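Local atomic coordinates of malonyl coenzyme A-acyl carrier protein transacylase (Helicobacter pylori, PDB entry 2H1Y), a protein that probably catalyses the transfer of the malonyl group from malonyl-CoA to holo acyl carrier protein, yielding malonyl-ACP and free CoA. Residues A[36-48]-A[78-90]. Sequence-based numbering, arbitrary orientation.
Sequences GHTLAKELFERAS and LVSYIAYQLLNKQ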
loop_
_atom_site.group_PDB
_atom_site.type_symbol
_atom_site.label_atom_id
_atom_site.label_comp_id
_atom_site.label_asym_id
_atom_site.label_seq_id
_atom_site.Cartn_x
_atom_site.Cartn_y
_atom_site.Cartn_z
ATOM N N GLY A 36 -16.240 -16.789 6.942
ATOM C CA GLY A 36 -15.646 -17.709 7.914
ATOM C C GLY A 36 -15.546 -17.181 9.343
ATOM O O GLY A 36 -15.317 -17.958 10.278
ATOM N N HIS A 37 -15.699 -15.868 9.532
ATOM C CA HIS A 37 -15.447 -15.262 10.845
ATOM C C HIS A 37 -16.393 -14.114 11.188
ATOM O O HIS A 37 -16.539 -13.143 10.426
ATOM C CB HIS A 37 -13.994 -14.791 10.963
ATOM C CG HIS A 37 -12.987 -15.817 10.544
ATOM N ND1 HIS A 37 -12.696 -16.076 9.219
ATOM C CD2 HIS A 37 -12.208 -16.651 11.272
ATOM C CE1 HIS A 37 -11.772 -17.018 9.148
ATOM N NE2 HIS A 37 -11.460 -17.384 10.378
ATOM N N THR A 38 -17.014 -14.240 12.357
ATOM C CA THR A 38 -17.866 -13.209 12.949
ATOM C C THR A 38 -17.149 -11.874 13.065
ATOM O O THR A 38 -17.751 -10.825 12.838
ATOM C CB THR A 38 -18.315 -13.615 14.371
ATOM O OG1 THR A 38 -18.796 -14.968 14.358
ATOM C CG2 THR A 38 -19.403 -12.665 14.892
ATOM N N LEU A 39 -15.871 -11.916 13.435
ATOM C CA LEU A 39 -15.087 -10.692 13.588
ATOM C C LEU A 39 -15.050 -9.948 12.254
ATOM O O LEU A 39 -15.224 -8.730 12.217
ATOM C CB LEU A 39 -13.668 -11.008 14.051
ATOM C CG LEU A 39 -12.949 -10.053 15.001
ATOM C CD1 LEU A 39 -11.568 -10.596 15.304
ATOM C CD2 LEU A 39 -12.838 -8.619 14.499
ATOM N N ALA A 40 -14.849 -10.688 11.162
ATOM C CA ALA A 40 -14.787 -10.087 9.843
ATOM C C ALA A 40 -16.134 -9.444 9.524
ATOM O O ALA A 40 -16.191 -8.326 9.007
ATOM C CB ALA A 40 -14.418 -11.133 8.791
ATOM N N LYS A 41 -17.215 -10.146 9.854
ATOM C CA LYS A 41 -18.551 -9.625 9.609
ATOM C C LYS A 41 -18.749 -8.303 10.355
ATOM O O LYS A 41 -19.266 -7.323 9.796
ATOM C CB LYS A 41 -19.624 -10.652 9.999
ATOM C CG LYS A 41 -19.890 -11.726 8.953
ATOM C CD LYS A 41 -20.755 -12.841 9.513
ATOM C CE LYS A 41 -20.582 -14.133 8.728
ATOM N NZ LYS A 41 -20.886 -13.945 7.276
ATOM N N GLU A 42 -18.305 -8.268 11.606
ATOM C CA GLU A 42 -18.515 -7.108 12.442
ATOM C C GLU A 42 -17.758 -5.871 11.941
ATOM O O GLU A 42 -18.244 -4.739 12.044
ATOM C CB GLU A 42 -18.130 -7.461 13.866
ATOM C CG GLU A 42 -18.348 -6.377 14.892
ATOM C CD GLU A 42 -17.800 -6.793 16.234
ATOM O OE1 GLU A 42 -17.384 -5.908 17.012
ATOM O OE2 GLU A 42 -17.756 -8.015 16.501
ATOM N N LEU A 43 -16.578 -6.088 11.383
ATOM C CA LEU A 43 -15.766 -4.972 10.949
ATOM C C LEU A 43 -16.311 -4.400 9.648
ATOM O O LEU A 43 -16.259 -3.189 9.431
ATOM C CB LEU A 43 -14.286 -5.356 10.856
ATOM C CG LEU A 43 -13.606 -5.706 12.192
ATOM C CD1 LEU A 43 -12.424 -6.633 11.966
ATOM C CD2 LEU A 43 -13.176 -4.469 13.001
ATOM N N PHE A 44 -16.867 -5.264 8.807
ATOM C CA PHE A 44 -17.597 -4.804 7.622
ATOM C C PHE A 44 -18.752 -3.857 7.973
ATOM O O PHE A 44 -18.920 -2.815 7.329
ATOM C CB PHE A 44 -18.080 -5.980 6.764
ATOM C CG PHE A 44 -17.133 -6.343 5.667
ATOM C CD1 PHE A 44 -16.223 -7.383 5.829
ATOM C CD2 PHE A 44 -17.114 -5.617 4.485
ATOM C CE1 PHE A 44 -15.338 -7.702 4.823
ATOM C CE2 PHE A 44 -16.232 -5.926 3.476
ATOM C CZ PHE A 44 -15.341 -6.969 3.639
ATOM N N GLU A 45 -19.527 -4.215 9.000
ATOM C CA GLU A 45 -20.629 -3.370 9.486
ATOM C C GLU A 45 -20.109 -2.042 9.994
ATOM O O GLU A 45 -20.541 -0.983 9.524
ATOM C CB GLU A 45 -21.441 -4.082 10.574
ATOM C CG GLU A 45 -22.916 -4.345 10.232
ATOM C CD GLU A 45 -23.146 -5.151 8.943
ATOM O OE1 GLU A 45 -24.323 -5.296 8.560
ATOM O OE2 GLU A 45 -22.185 -5.643 8.299
ATOM N N ARG A 46 -19.169 -2.110 10.937
ATOM C CA ARG A 46 -18.502 -0.927 11.467
ATOM C C ARG A 46 -17.997 -0.018 10.348
ATOM O O ARG A 46 -18.168 1.212 10.414
ATOM C CB ARG A 46 -17.345 -1.331 12.372
ATOM C CG ARG A 46 -17.746 -1.722 13.782
ATOM C CD ARG A 46 -16.757 -1.111 14.745
ATOM N NE ARG A 46 -15.853 -2.084 15.347
ATOM C CZ ARG A 46 -14.640 -1.800 15.823
ATOM N NH1 ARG A 46 -14.155 -0.569 15.739
ATOM N NH2 ARG A 46 -13.899 -2.761 16.365
ATOM N N ALA A 47 -17.397 -0.630 9.325
ATOM C CA ALA A 47 -16.918 0.078 8.142
ATOM C C ALA A 47 -18.054 0.732 7.343
ATOM O O ALA A 47 -17.980 1.923 7.024
ATOM C CB ALA A 47 -16.080 -0.861 7.244
ATOM N N SER A 48 -19.092 -0.040 7.023
ATOM C CA SER A 48 -20.264 0.478 6.297
ATOM C C SER A 48 -20.881 1.713 6.981
ATOM O O SER A 48 -21.175 2.707 6.321
ATOM C CB SER A 48 -21.313 -0.625 6.064
ATOM O OG SER A 48 -20.816 -1.704 5.269
ATOM N N LEU A 78 -9.270 -2.141 4.758
ATOM C CA LEU A 78 -10.243 -2.983 5.440
ATOM C C LEU A 78 -9.805 -4.439 5.509
ATOM O O LEU A 78 -9.750 -5.038 6.583
ATOM C CB LEU A 78 -11.571 -2.891 4.723
ATOM C CG LEU A 78 -12.866 -2.905 5.510
ATOM C CD1 LEU A 78 -13.962 -3.209 4.503
ATOM C CD2 LEU A 78 -12.853 -3.905 6.703
ATOM N N VAL A 79 -9.488 -5.016 4.361
ATOM C CA VAL A 79 -9.054 -6.402 4.332
ATOM C C VAL A 79 -7.710 -6.586 5.091
ATOM O O VAL A 79 -7.564 -7.528 5.894
ATOM C CB VAL A 79 -9.044 -6.939 2.893
ATOM C CG1 VAL A 79 -8.563 -8.395 2.837
ATOM C CG2 VAL A 79 -10.451 -6.762 2.247
ATOM N N SER A 80 -6.750 -5.685 4.886
ATOM C CA SER A 80 -5.514 -5.730 5.686
ATOM C C SER A 80 -5.802 -5.780 7.193
ATOM O O SER A 80 -5.236 -6.612 7.909
ATOM C CB SER A 80 -4.612 -4.550 5.371
ATOM O OG SER A 80 -4.063 -4.675 4.079
ATOM N N TYR A 81 -6.708 -4.906 7.649
ATOM C CA TYR A 81 -7.085 -4.815 9.070
ATOM C C TYR A 81 -7.623 -6.142 9.545
ATOM O O TYR A 81 -7.188 -6.645 10.570
ATOM C CB TYR A 81 -8.124 -3.708 9.312
ATOM C CG TYR A 81 -8.381 -3.439 10.774
ATOM C CD1 TYR A 81 -9.397 -4.118 11.459
ATOM C CD2 TYR A 81 -7.599 -2.511 11.491
ATOM C CE1 TYR A 81 -9.632 -3.897 12.790
ATOM C CE2 TYR A 81 -7.827 -2.271 12.849
ATOM C CZ TYR A 81 -8.851 -2.973 13.491
ATOM O OH TYR A 81 -9.121 -2.772 14.833
ATOM N N ILE A 82 -8.563 -6.703 8.779
ATOM C CA ILE A 82 -9.212 -7.969 9.136
ATOM C C ILE A 82 -8.208 -9.123 9.157
ATOM O O ILE A 82 -8.138 -9.876 10.135
ATOM C CB ILE A 82 -10.435 -8.299 8.221
ATOM C CG1 ILE A 82 -11.547 -7.281 8.459
ATOM C CG2 ILE A 82 -10.928 -9.703 8.485
ATOM C CD1 ILE A 82 -12.667 -7.329 7.472
ATOM N N ALA A 83 -7.430 -9.241 8.085
ATOM C CA ALA A 83 -6.308 -10.182 8.042
ATOM C C ALA A 83 -5.473 -10.107 9.316
ATOM O O ALA A 83 -5.137 -11.145 9.897
ATOM C CB ALA A 83 -5.436 -9.912 6.833
ATOM N N TYR A 84 -5.154 -8.886 9.753
ATOM C CA TYR A 84 -4.329 -8.696 10.947
ATOM C C TYR A 84 -4.997 -9.187 12.252
ATOM O O TYR A 84 -4.381 -9.929 13.029
ATOM C CB TYR A 84 -3.902 -7.240 11.095
ATOM C CG TYR A 84 -2.968 -7.023 12.269
ATOM C CD1 TYR A 84 -3.455 -6.975 13.587
ATOM C CD2 TYR A 84 -1.600 -6.857 12.063
ATOM C CE1 TYR A 84 -2.589 -6.769 14.670
ATOM C CE2 TYR A 84 -0.744 -6.652 13.110
ATOM C CZ TYR A 84 -1.241 -6.607 14.413
ATOM O OH TYR A 84 -0.365 -6.414 15.442
ATOM N N GLN A 85 -6.238 -8.760 12.482
ATOM C CA GLN A 85 -7.032 -9.198 13.644
ATOM C C GLN A 85 -7.203 -10.716 13.749
ATOM O O GLN A 85 -6.909 -11.319 14.786
ATOM C CB GLN A 85 -8.421 -8.550 13.606
ATOM C CG GLN A 85 -8.430 -7.030 13.722
ATOM C CD GLN A 85 -7.490 -6.504 14.805
ATOM O OE1 GLN A 85 -6.772 -5.535 14.578
ATOM N NE2 GLN A 85 -7.483 -7.148 15.976
ATOM N N LEU A 86 -7.699 -11.322 12.671
ATOM C CA LEU A 86 -7.859 -12.765 12.596
ATOM C C LEU A 86 -6.546 -13.472 12.917
ATOM O O LEU A 86 -6.495 -14.320 13.815
ATOM C CB LEU A 86 -8.395 -13.160 11.222
ATOM C CG LEU A 86 -9.913 -13.347 11.006
ATOM C CD1 LEU A 86 -10.803 -12.752 12.108
ATOM C CD2 LEU A 86 -10.351 -12.876 9.633
ATOM N N LEU A 87 -5.472 -13.086 12.237
ATOM C CA LEU A 87 -4.179 -13.718 12.483
ATOM C C LEU A 87 -3.689 -13.469 13.911
ATOM O O LEU A 87 -3.396 -14.430 14.615
ATOM C CB LEU A 87 -3.125 -13.331 11.424
ATOM C CG LEU A 87 -1.706 -13.914 11.541
ATOM C CD1 LEU A 87 -1.721 -15.403 11.844
ATOM C CD2 LEU A 87 -0.912 -13.651 10.289
ATOM N N ASN A 88 -3.635 -12.202 14.326
ATOM C CA ASN A 88 -3.276 -11.799 15.691
ATOM C C ASN A 88 -4.008 -12.539 16.824
ATOM O O ASN A 88 -3.422 -12.837 17.855
ATOM C CB ASN A 88 -3.499 -10.298 15.864
ATOM C CG ASN A 88 -3.028 -9.779 17.226
ATOM O OD1 ASN A 88 -1.826 -9.794 17.538
ATOM N ND2 ASN A 88 -3.966 -9.314 18.034
ATOM N N LYS A 89 -5.286 -12.825 16.630
ATOM C CA LYS A 89 -6.109 -13.469 17.658
ATOM C C LYS A 89 -5.744 -14.962 17.850
ATOM O O LYS A 89 -6.098 -15.584 18.864
ATOM C CB LYS A 89 -7.595 -13.253 17.316
ATOM C CG LYS A 89 -8.594 -14.065 18.095
ATOM C CD LYS A 89 -9.944 -14.081 17.385
ATOM C CE LYS A 89 -10.808 -15.240 17.916
ATOM N NZ LYS A 89 -11.962 -15.528 17.021
ATOM N N GLN A 90 -5.023 -15.509 16.871
ATOM C CA GLN A 90 -4.562 -16.897 16.887
ATOM C C GLN A 90 -3.080 -17.016 17.176
ATOM O O GLN A 90 -2.602 -18.081 17.553
ATOM C CB GLN A 90 -4.851 -17.566 15.544
ATOM C CG GLN A 90 -5.964 -18.589 15.567
ATOM C CD GLN A 90 -7.303 -18.017 15.984
ATOM O OE1 GLN A 90 -7.478 -17.563 17.112
ATOM N NE2 GLN A 90 -8.265 -18.052 15.074
#
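The backbones come closest at A40 and I82, with 6.0 Å between A40 CA and I82 CA. The small A40 methyl lets I82 in close, and I82 CG2 lies 3.8 Å from A40 CB. I82 CG2 stands anti to the backbone N, while CG1 is anti to the carbonyl carbon (chi1 -66°) and carries CD1 to the F44 ring. The two branches thus serve different partners. I82 CG1 also meets L43 CD1 at 3.7 Å, the two side chains lying alongside and pointing opposite ways. L43 is forked against Y81 as well. Its CD2 is 3.6 Å from Y81 CE1, and its CD1 lies at the edge of that ring, in its plane. Farther along helix 38-51, L78 CD1 sits over one face of F44 in a CH-pi contact, 4.1 Å from the centroid, and A47 CB rests against L78.

At the other end, L86 CG lies over one face of the H37 imidazole, 15° off the ring normal. L86 CD1 turns to L39 CB. The flank formed by L39, Q85 and K89 is looser and faces solvent. There L39 CD1 meets Q85 CB, and the aliphatic part of exposed K89 reaches L39, with K89 CD 4.4 Å from L39 CD1. No hydrogen bond links the segments; apolar contacts and two CH-pi contacts join them.

Segments 38-48 and 78-90 run roughly antiparallel, at 148°, their axes 10.0 Å apart at closest approach. The contact belongs to the acyl transferase domain. F33 of helix 31-36 touches I82 and L86, and helix 55-60 packs on F44, A47 and L78. Helix 307-320 lies against H37. S80 OG is hydrogen-bonded to L283 O, tying helix 69-90 to strand 279-283 of the mixed sheet.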